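Local coordinates for pesticidal crystal protein Cry2Aa (Bacillus thuringiensis serovar kurstaki, PDB 1I5P) that promotes colloidosmotic lysis by binding to midgut epithelial cells of dipteran and lepidopteran insect larvae, at residues 531-545 and 593-607. Numbering follows the deposited sequence.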
ATOM      1  N   THR A 531      18.205   3.257  17.115  1.00 18.77           N
ATOM      2  CA  THR A 531      17.286   4.370  17.260  1.00 16.92           C
ATOM      3  C   THR A 531      16.810   4.843  15.901  1.00 16.86           C
ATOM      4  O   THR A 531      17.611   5.062  14.991  1.00 16.24           O
ATOM      5  CB  THR A 531      17.945   5.561  17.988  1.00 17.98           C
ATOM      6  OG1 THR A 531      18.216   5.197  19.347  1.00 19.70           O
ATOM      7  CG2 THR A 531      17.028   6.775  17.962  1.00 14.92           C
ATOM      8  N   ALA A 532      15.496   4.982  15.773  1.00 14.14           N
ATOM      9  CA  ALA A 532      14.879   5.451  14.545  1.00 14.62           C
ATOM     10  C   ALA A 532      14.209   6.785  14.860  1.00 15.26           C
ATOM     11  O   ALA A 532      13.329   6.862  15.722  1.00 15.91           O
ATOM     12  CB  ALA A 532      13.838   4.438  14.050  1.00 10.78           C
ATOM     13  N   ARG A 533      14.638   7.841  14.179  1.00 15.39           N
ATOM     14  CA  ARG A 533      14.056   9.152  14.404  1.00 14.82           C
ATOM     15  C   ARG A 533      13.053   9.527  13.327  1.00 15.16           C
ATOM     16  O   ARG A 533      13.289   9.308  12.142  1.00 14.94           O
ATOM     17  CB  ARG A 533      15.138  10.234  14.460  1.00 14.38           C
ATOM     18  CG  ARG A 533      14.565  11.645  14.273  1.00 14.34           C
ATOM     19  CD  ARG A 533      15.548  12.730  14.644  1.00 17.71           C
ATOM     20  NE  ARG A 533      15.828  12.723  16.076  1.00 18.27           N
ATOM     21  CZ  ARG A 533      16.616  13.601  16.686  1.00 20.62           C
ATOM     22  NH1 ARG A 533      17.208  14.562  15.987  1.00 20.31           N
ATOM     23  NH2 ARG A 533      16.801  13.527  17.997  1.00 20.49           N
ATOM     24  N   TYR A 534      11.941  10.110  13.759  1.00 15.03           N
ATOM     25  CA  TYR A 534      10.891  10.563  12.859  1.00 13.53           C
ATOM     26  C   TYR A 534      10.595  12.023  13.169  1.00 14.41           C
ATOM     27  O   TYR A 534      10.703  12.458  14.317  1.00 11.32           O
ATOM     28  CB  TYR A 534       9.628   9.723  13.043  1.00 15.39           C
ATOM     29  CG  TYR A 534       9.865   8.255  12.801  1.00 14.64           C
ATOM     30  CD1 TYR A 534      10.403   7.446  13.795  1.00 12.52           C
ATOM     31  CD2 TYR A 534       9.621   7.690  11.553  1.00 15.29           C
ATOM     32  CE1 TYR A 534      10.701   6.107  13.555  1.00 15.00           C
ATOM     33  CE2 TYR A 534       9.915   6.352  11.301  1.00 16.86           C
ATOM     34  CZ  TYR A 534      10.458   5.571  12.305  1.00 13.43           C
ATOM     35  OH  TYR A 534      10.789   4.265  12.046  1.00 14.78           O
ATOM     36  N   THR A 535      10.233  12.778  12.139  1.00 14.11           N
ATOM     37  CA  THR A 535       9.926  14.191  12.312  1.00 14.19           C
ATOM     38  C   THR A 535       8.557  14.516  11.737  1.00 13.74           C
ATOM     39  O   THR A 535       8.229  14.128  10.610  1.00 11.04           O
ATOM     40  CB  THR A 535      10.985  15.075  11.634  1.00 13.06           C
ATOM     41  OG1 THR A 535      12.282  14.693  12.098  1.00 12.87           O
ATOM     42  CG2 THR A 535      10.749  16.550  11.974  1.00 15.05           C
ATOM     43  N   LEU A 536       7.765  15.244  12.514  1.00 13.07           N
ATOM     44  CA  LEU A 536       6.425  15.603  12.087  1.00 13.07           C
ATOM     45  C   LEU A 536       6.116  17.072  12.363  1.00 14.48           C
ATOM     46  O   LEU A 536       6.691  17.686  13.269  1.00 11.80           O
ATOM     47  CB  LEU A 536       5.413  14.709  12.806  1.00 14.06           C
ATOM     48  CG  LEU A 536       5.278  14.914  14.315  1.00 16.92           C
ATOM     49  CD1 LEU A 536       4.118  15.859  14.572  1.00 15.47           C
ATOM     50  CD2 LEU A 536       5.029  13.591  15.023  1.00 15.41           C
ATOM     51  N   ARG A 537       5.195  17.623  11.575  1.00 14.25           N
ATOM     52  CA  ARG A 537       4.772  19.008  11.713  1.00 14.18           C
ATOM     53  C   ARG A 537       3.519  18.990  12.588  1.00 14.80           C
ATOM     54  O   ARG A 537       2.452  18.568  12.136  1.00 15.21           O
ATOM     55  CB  ARG A 537       4.447  19.591  10.334  1.00 16.02           C
ATOM     56  CG  ARG A 537       4.153  21.081  10.331  1.00 18.15           C
ATOM     57  CD  ARG A 537       5.402  21.872  10.651  1.00 20.36           C
ATOM     58  NE  ARG A 537       5.173  23.311  10.609  1.00 23.28           N
ATOM     59  CZ  ARG A 537       6.131  24.219  10.758  1.00 23.26           C
ATOM     60  NH1 ARG A 537       7.385  23.834  10.957  1.00 21.41           N
ATOM     61  NH2 ARG A 537       5.833  25.508  10.717  1.00 24.43           N
ATOM     62  N   GLY A 538       3.653  19.438  13.834  1.00 12.10           N
ATOM     63  CA  GLY A 538       2.528  19.431  14.753  1.00 13.60           C
ATOM     64  C   GLY A 538       1.364  20.352  14.435  1.00 15.34           C
ATOM     65  O   GLY A 538       1.480  21.289  13.638  1.00 17.49           O
ATOM     66  N   ASN A 539       0.232  20.088  15.075  1.00 15.22           N
ATOM     67  CA  ASN A 539      -0.969  20.882  14.876  1.00 16.52           C
ATOM     68  C   ASN A 539      -1.454  21.439  16.212  1.00 17.32           C
ATOM     69  O   ASN A 539      -2.557  21.973  16.305  1.00 19.68           O
ATOM     70  CB  ASN A 539      -2.061  20.019  14.248  1.00 16.66           C
ATOM     71  CG  ASN A 539      -2.334  18.767  15.050  1.00 16.78           C
ATOM     72  OD1 ASN A 539      -1.799  18.595  16.147  1.00 14.72           O
ATOM     73  ND2 ASN A 539      -3.171  17.881  14.509  1.00 15.22           N
ATOM     74  N   GLY A 540      -0.631  21.297  17.246  1.00 17.00           N
ATOM     75  CA  GLY A 540      -0.990  21.808  18.555  1.00 15.74           C
ATOM     76  C   GLY A 540      -1.873  20.901  19.391  1.00 17.29           C
ATOM     77  O   GLY A 540      -2.292  21.280  20.479  1.00 18.11           O
ATOM     78  N   ASN A 541      -2.164  19.702  18.903  1.00 16.98           N
ATOM     79  CA  ASN A 541      -3.016  18.788  19.655  1.00 16.96           C
ATOM     80  C   ASN A 541      -2.250  17.722  20.423  1.00 18.57           C
ATOM     81  O   ASN A 541      -1.118  17.381  20.084  1.00 17.44           O
ATOM     82  CB  ASN A 541      -4.014  18.105  18.717  1.00 17.07           C
ATOM     83  CG  ASN A 541      -5.029  19.067  18.150  1.00 17.67           C
ATOM     84  OD1 ASN A 541      -5.657  19.823  18.889  1.00 19.54           O
ATOM     85  ND2 ASN A 541      -5.202  19.043  16.831  1.00 17.52           N
ATOM     86  N   SER A 542      -2.879  17.208  21.473  1.00 19.92           N
ATOM     87  CA  SER A 542      -2.273  16.160  22.276  1.00 22.46           C
ATOM     88  C   SER A 542      -2.861  14.814  21.880  1.00 20.94           C
ATOM     89  O   SER A 542      -4.066  14.686  21.676  1.00 20.79           O
ATOM     90  CB  SER A 542      -2.511  16.409  23.764  1.00 25.12           C
ATOM     91  OG  SER A 542      -1.542  17.307  24.276  1.00 29.05           O
ATOM     92  N   TYR A 543      -2.000  13.810  21.776  1.00 20.49           N
ATOM     93  CA  TYR A 543      -2.429  12.475  21.385  1.00 17.99           C
ATOM     94  C   TYR A 543      -1.787  11.400  22.234  1.00 17.62           C
ATOM     95  O   TYR A 543      -0.757  11.625  22.874  1.00 17.27           O
ATOM     96  CB  TYR A 543      -2.033  12.178  19.931  1.00 14.85           C
ATOM     97  CG  TYR A 543      -2.586  13.104  18.868  1.00 15.32           C
ATOM     98  CD1 TYR A 543      -1.941  14.297  18.546  1.00 14.37           C
ATOM     99  CD2 TYR A 543      -3.742  12.766  18.156  1.00 12.25           C
ATOM    100  CE1 TYR A 543      -2.432  15.135  17.536  1.00 12.77           C
ATOM    101  CE2 TYR A 543      -4.241  13.595  17.152  1.00 12.06           C
ATOM    102  CZ  TYR A 543      -3.583  14.775  16.846  1.00 12.00           C
ATOM    103  OH  TYR A 543      -4.095  15.597  15.861  1.00 14.56           O
ATOM    104  N   ASN A 544      -2.404  10.224  22.236  1.00 17.96           N
ATOM    105  CA  ASN A 544      -1.823   9.079  22.921  1.00 18.86           C
ATOM    106  C   ASN A 544      -1.027   8.408  21.814  1.00 18.44           C
ATOM    107  O   ASN A 544      -1.556   8.134  20.733  1.00 16.28           O
ATOM    108  CB  ASN A 544      -2.890   8.108  23.425  1.00 24.09           C
ATOM    109  CG  ASN A 544      -3.458   8.507  24.761  1.00 28.67           C
ATOM    110  OD1 ASN A 544      -2.730   8.944  25.653  1.00 32.11           O
ATOM    111  ND2 ASN A 544      -4.768   8.343  24.918  1.00 29.14           N
ATOM    112  N   LEU A 545       0.252   8.181  22.068  1.00 17.41           N
ATOM    113  CA  LEU A 545       1.099   7.540  21.087  1.00 16.13           C
ATOM    114  C   LEU A 545       1.045   6.035  21.263  1.00 17.23           C
ATOM    115  O   LEU A 545       1.292   5.515  22.357  1.00 16.90           O
ATOM    116  CB  LEU A 545       2.547   8.015  21.225  1.00 16.48           C
ATOM    117  CG  LEU A 545       3.587   7.321  20.341  1.00 15.88           C
ATOM    118  CD1 LEU A 545       3.315   7.628  18.872  1.00 17.42           C
ATOM    119  CD2 LEU A 545       4.981   7.798  20.733  1.00 15.49           C
ATOM    120  N   GLY A 593       2.129   6.622  25.661  1.00 22.73           N
ATOM    121  CA  GLY A 593       1.740   7.714  26.529  1.00 23.35           C
ATOM    122  C   GLY A 593       1.254   8.930  25.767  1.00 24.59           C
ATOM    123  O   GLY A 593       1.218   8.943  24.532  1.00 21.75           O
ATOM    124  N   ASN A 594       0.880   9.959  26.516  1.00 25.09           N
ATOM    125  CA  ASN A 594       0.384  11.194  25.944  1.00 25.93           C
ATOM    126  C   ASN A 594       1.516  12.080  25.433  1.00 25.26           C
ATOM    127  O   ASN A 594       2.525  12.268  26.109  1.00 25.59           O
ATOM    128  CB  ASN A 594      -0.440  11.943  26.990  1.00 30.64           C
ATOM    129  CG  ASN A 594      -0.915  13.291  26.497  1.00 35.84           C
ATOM    130  OD1 ASN A 594      -0.197  14.289  26.592  1.00 39.00           O
ATOM    131  ND2 ASN A 594      -2.126  13.328  25.955  1.00 37.80           N
ATOM    132  N   ILE A 595       1.346  12.614  24.228  1.00 21.07           N
ATOM    133  CA  ILE A 595       2.348  13.478  23.640  1.00 19.38           C
ATOM    134  C   ILE A 595       1.685  14.700  23.023  1.00 19.72           C
ATOM    135  O   ILE A 595       0.489  14.685  22.726  1.00 17.82           O
ATOM    136  CB  ILE A 595       3.185  12.731  22.557  1.00 20.45           C
ATOM    137  CG1 ILE A 595       2.345  12.461  21.308  1.00 17.38           C
ATOM    138  CG2 ILE A 595       3.724  11.432  23.128  1.00 20.32           C
ATOM    139  CD1 ILE A 595       2.404  13.575  20.273  1.00 22.45           C
ATOM    140  N   VAL A 596       2.468  15.758  22.832  1.00 20.91           N
ATOM    141  CA  VAL A 596       1.954  16.989  22.250  1.00 22.45           C
ATOM    142  C   VAL A 596       2.578  17.250  20.886  1.00 22.76           C
ATOM    143  O   VAL A 596       3.795  17.359  20.768  1.00 24.22           O
ATOM    144  CB  VAL A 596       2.260  18.210  23.139  1.00 24.42           C
ATOM    145  CG1 VAL A 596       1.437  19.411  22.663  1.00 25.22           C
ATOM    146  CG2 VAL A 596       1.958  17.893  24.598  1.00 23.91           C
ATOM    147  N   ALA A 597       1.739  17.340  19.858  1.00 22.13           N
ATOM    148  CA  ALA A 597       2.215  17.622  18.506  1.00 23.17           C
ATOM    149  C   ALA A 597       2.294  19.142  18.366  1.00 23.86           C
ATOM    150  O   ALA A 597       1.474  19.755  17.679  1.00 23.91           O
ATOM    151  CB  ALA A 597       1.252  17.043  17.471  1.00 19.24           C
ATOM    152  N   SER A 598       3.281  19.733  19.039  1.00 24.09           N
ATOM    153  CA  SER A 598       3.508  21.178  19.035  1.00 25.72           C
ATOM    154  C   SER A 598       3.108  21.839  17.716  1.00 24.97           C
ATOM    155  O   SER A 598       3.552  21.424  16.647  1.00 24.78           O
ATOM    156  CB  SER A 598       4.981  21.463  19.334  1.00 27.61           C
ATOM    157  OG  SER A 598       5.395  20.766  20.498  1.00 29.85           O
ATOM    158  N   ASP A 599       2.275  22.876  17.799  1.00 24.91           N
ATOM    159  CA  ASP A 599       1.790  23.582  16.613  1.00 26.59           C
ATOM    160  C   ASP A 599       2.896  24.295  15.829  1.00 26.30           C
ATOM    161  O   ASP A 599       3.825  24.851  16.413  1.00 26.47           O
ATOM    162  CB  ASP A 599       0.721  24.596  17.014  1.00 28.36           C
ATOM    163  CG  ASP A 599      -0.319  24.807  15.931  1.00 30.78           C
ATOM    164  OD1 ASP A 599      -0.073  24.410  14.771  1.00 29.64           O
ATOM    165  OD2 ASP A 599      -1.387  25.372  16.244  1.00 31.82           O
ATOM    166  N   ASN A 600       2.780  24.277  14.501  1.00 25.97           N
ATOM    167  CA  ASN A 600       3.765  24.912  13.619  1.00 27.18           C
ATOM    168  C   ASN A 600       5.192  24.616  14.059  1.00 25.82           C
ATOM    169  O   ASN A 600       6.071  25.476  13.974  1.00 25.61           O
ATOM    170  CB  ASN A 600       3.559  26.427  13.581  1.00 31.17           C
ATOM    171  CG  ASN A 600       2.338  26.823  12.785  1.00 35.42           C
ATOM    172  OD1 ASN A 600       1.206  26.614  13.223  1.00 36.24           O
ATOM    173  ND2 ASN A 600       2.559  27.390  11.603  1.00 39.45           N
ATOM    174  N   THR A 601       5.422  23.392  14.514  1.00 23.33           N
ATOM    175  CA  THR A 601       6.741  23.010  14.982  1.00 23.30           C
ATOM    176  C   THR A 601       7.145  21.642  14.452  1.00 21.39           C
ATOM    177  O   THR A 601       6.317  20.736  14.371  1.00 22.68           O
ATOM    178  CB  THR A 601       6.762  22.969  16.528  1.00 23.13           C
ATOM    179  OG1 THR A 601       6.161  24.162  17.050  1.00 21.32           O
ATOM    180  CG2 THR A 601       8.181  22.864  17.041  1.00 21.24           C
ATOM    181  N   ASN A 602       8.411  21.492  14.074  1.00 20.53           N
ATOM    182  CA  ASN A 602       8.892  20.200  13.598  1.00 22.15           C
ATOM    183  C   ASN A 602       9.292  19.384  14.828  1.00 22.27           C
ATOM    184  O   ASN A 602      10.365  19.571  15.389  1.00 23.52           O
ATOM    185  CB  ASN A 602      10.097  20.369  12.670  1.00 22.08           C
ATOM    186  CG  ASN A 602       9.742  21.052  11.362  1.00 23.66           C
ATOM    187  OD1 ASN A 602       8.593  21.033  10.923  1.00 25.35           O
ATOM    188  ND2 ASN A 602      10.741  21.644  10.723  1.00 24.10           N
ATOM    189  N   VAL A 603       8.409  18.484  15.238  1.00 20.15           N
ATOM    190  CA  VAL A 603       8.633  17.643  16.403  1.00 18.18           C
ATOM    191  C   VAL A 603       9.383  16.366  16.052  1.00 17.00           C
ATOM    192  O   VAL A 603       9.058  15.698  15.075  1.00 14.69           O
ATOM    193  CB  VAL A 603       7.292  17.260  17.043  1.00 17.81           C
ATOM    194  CG1 VAL A 603       7.524  16.494  18.325  1.00 19.61           C
ATOM    195  CG2 VAL A 603       6.467  18.512  17.282  1.00 19.07           C
ATOM    196  N   THR A 604      10.392  16.028  16.850  1.00 16.68           N
ATOM    197  CA  THR A 604      11.155  14.812  16.603  1.00 17.40           C
ATOM    198  C   THR A 604      10.666  13.708  17.533  1.00 16.84           C
ATOM    199  O   THR A 604      10.380  13.944  18.706  1.00 14.91           O
ATOM    200  CB  THR A 604      12.671  15.012  16.842  1.00 19.06           C
ATOM    201  OG1 THR A 604      12.900  15.331  18.219  1.00 20.90           O
ATOM    202  CG2 THR A 604      13.212  16.126  15.964  1.00 17.95           C
ATOM    203  N   LEU A 605      10.557  12.504  16.987  1.00 16.58           N
ATOM    204  CA  LEU A 605      10.121  11.344  17.746  1.00 16.43           C
ATOM    205  C   LEU A 605      11.222  10.307  17.648  1.00 17.48           C
ATOM    206  O   LEU A 605      11.460   9.755  16.572  1.00 16.63           O
ATOM    207  CB  LEU A 605       8.828  10.767  17.158  1.00 14.47           C
ATOM    208  CG  LEU A 605       8.436   9.355  17.616  1.00 15.65           C
ATOM    209  CD1 LEU A 605       8.134   9.355  19.109  1.00 12.97           C
ATOM    210  CD2 LEU A 605       7.224   8.874  16.826  1.00 11.64           C
ATOM    211  N   ASP A 606      11.906  10.051  18.757  1.00 18.16           N
ATOM    212  CA  ASP A 606      12.977   9.063  18.754  1.00 19.63           C
ATOM    213  C   ASP A 606      12.509   7.763  19.378  1.00 18.64           C
ATOM    214  O   ASP A 606      12.027   7.735  20.507  1.00 18.31           O
ATOM    215  CB  ASP A 606      14.205   9.590  19.504  1.00 23.92           C
ATOM    216  CG  ASP A 606      14.848  10.771  18.812  1.00 27.53           C
ATOM    217  OD1 ASP A 606      14.930  10.758  17.566  1.00 29.85           O
ATOM    218  OD2 ASP A 606      15.281  11.712  19.515  1.00 30.72           O
ATOM    219  N   ILE A 607      12.636   6.688  18.611  1.00 17.87           N
ATOM    220  CA  ILE A 607      12.239   5.370  19.075  1.00 16.11           C
ATOM    221  C   ILE A 607      13.481   4.491  19.193  1.00 17.48           C
ATOM    222  O   ILE A 607      14.064   4.081  18.188  1.00 18.79           O
ATOM    223  CB  ILE A 607      11.227   4.724  18.100  1.00 13.54           C
ATOM    224  CG1 ILE A 607       9.998   5.634  17.952  1.00 11.74           C
ATOM    225  CG2 ILE A 607      10.809   3.361  18.612  1.00  9.88           C
ATOM    226  CD1 ILE A 607       8.909   5.093  17.028  1.00  9.44           C
TER
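Two antiparallel strand pairings, 531-537 with 602-607 and 541-545 with 593-597, meet at a corner in the C-terminal domain; the strand directions differ by 152° and 143°. Reciprocal backbone bonds at A532-I607, Y534-L605, L536-V603 and Y543-I595 fix the register. At the corner, G538 N donates to T601 O (3.0 Å) and G540 N to A597 O (2.6 Å), joining the two connecting turns. Because the first pairing belongs to one sheet and the second to another, each segment passes between sheets, as suits the jelly-roll, lectin-like sandwich of this domain. Consistent with this, on the buried face carrying Y534, L536 and V603, L545 CD2 meets L605 CD1 at 3.9 Å, and strand 555-561 touches both leucines. L536 lies alongside V603, CG 4.1 Å from V603 CB. On the face carrying R533, T535 and D606, a side-on salt bridge joins R533 NE to D606 OD1 (2.6 Å) and NH2 to OD2 (2.8 Å); both oxygens use syn lone pairs, and planes 16° apart fix the guanidinium's orientation. R537 NH1 points straight at N602 OD1 (3.1 Å) but approaches off its lone pairs, above the carbonyl plane. N539 OD1 accepts from N541 N in an Asx turn; its ND2 donates to Y543 OH (2.8 Å) and P488 O.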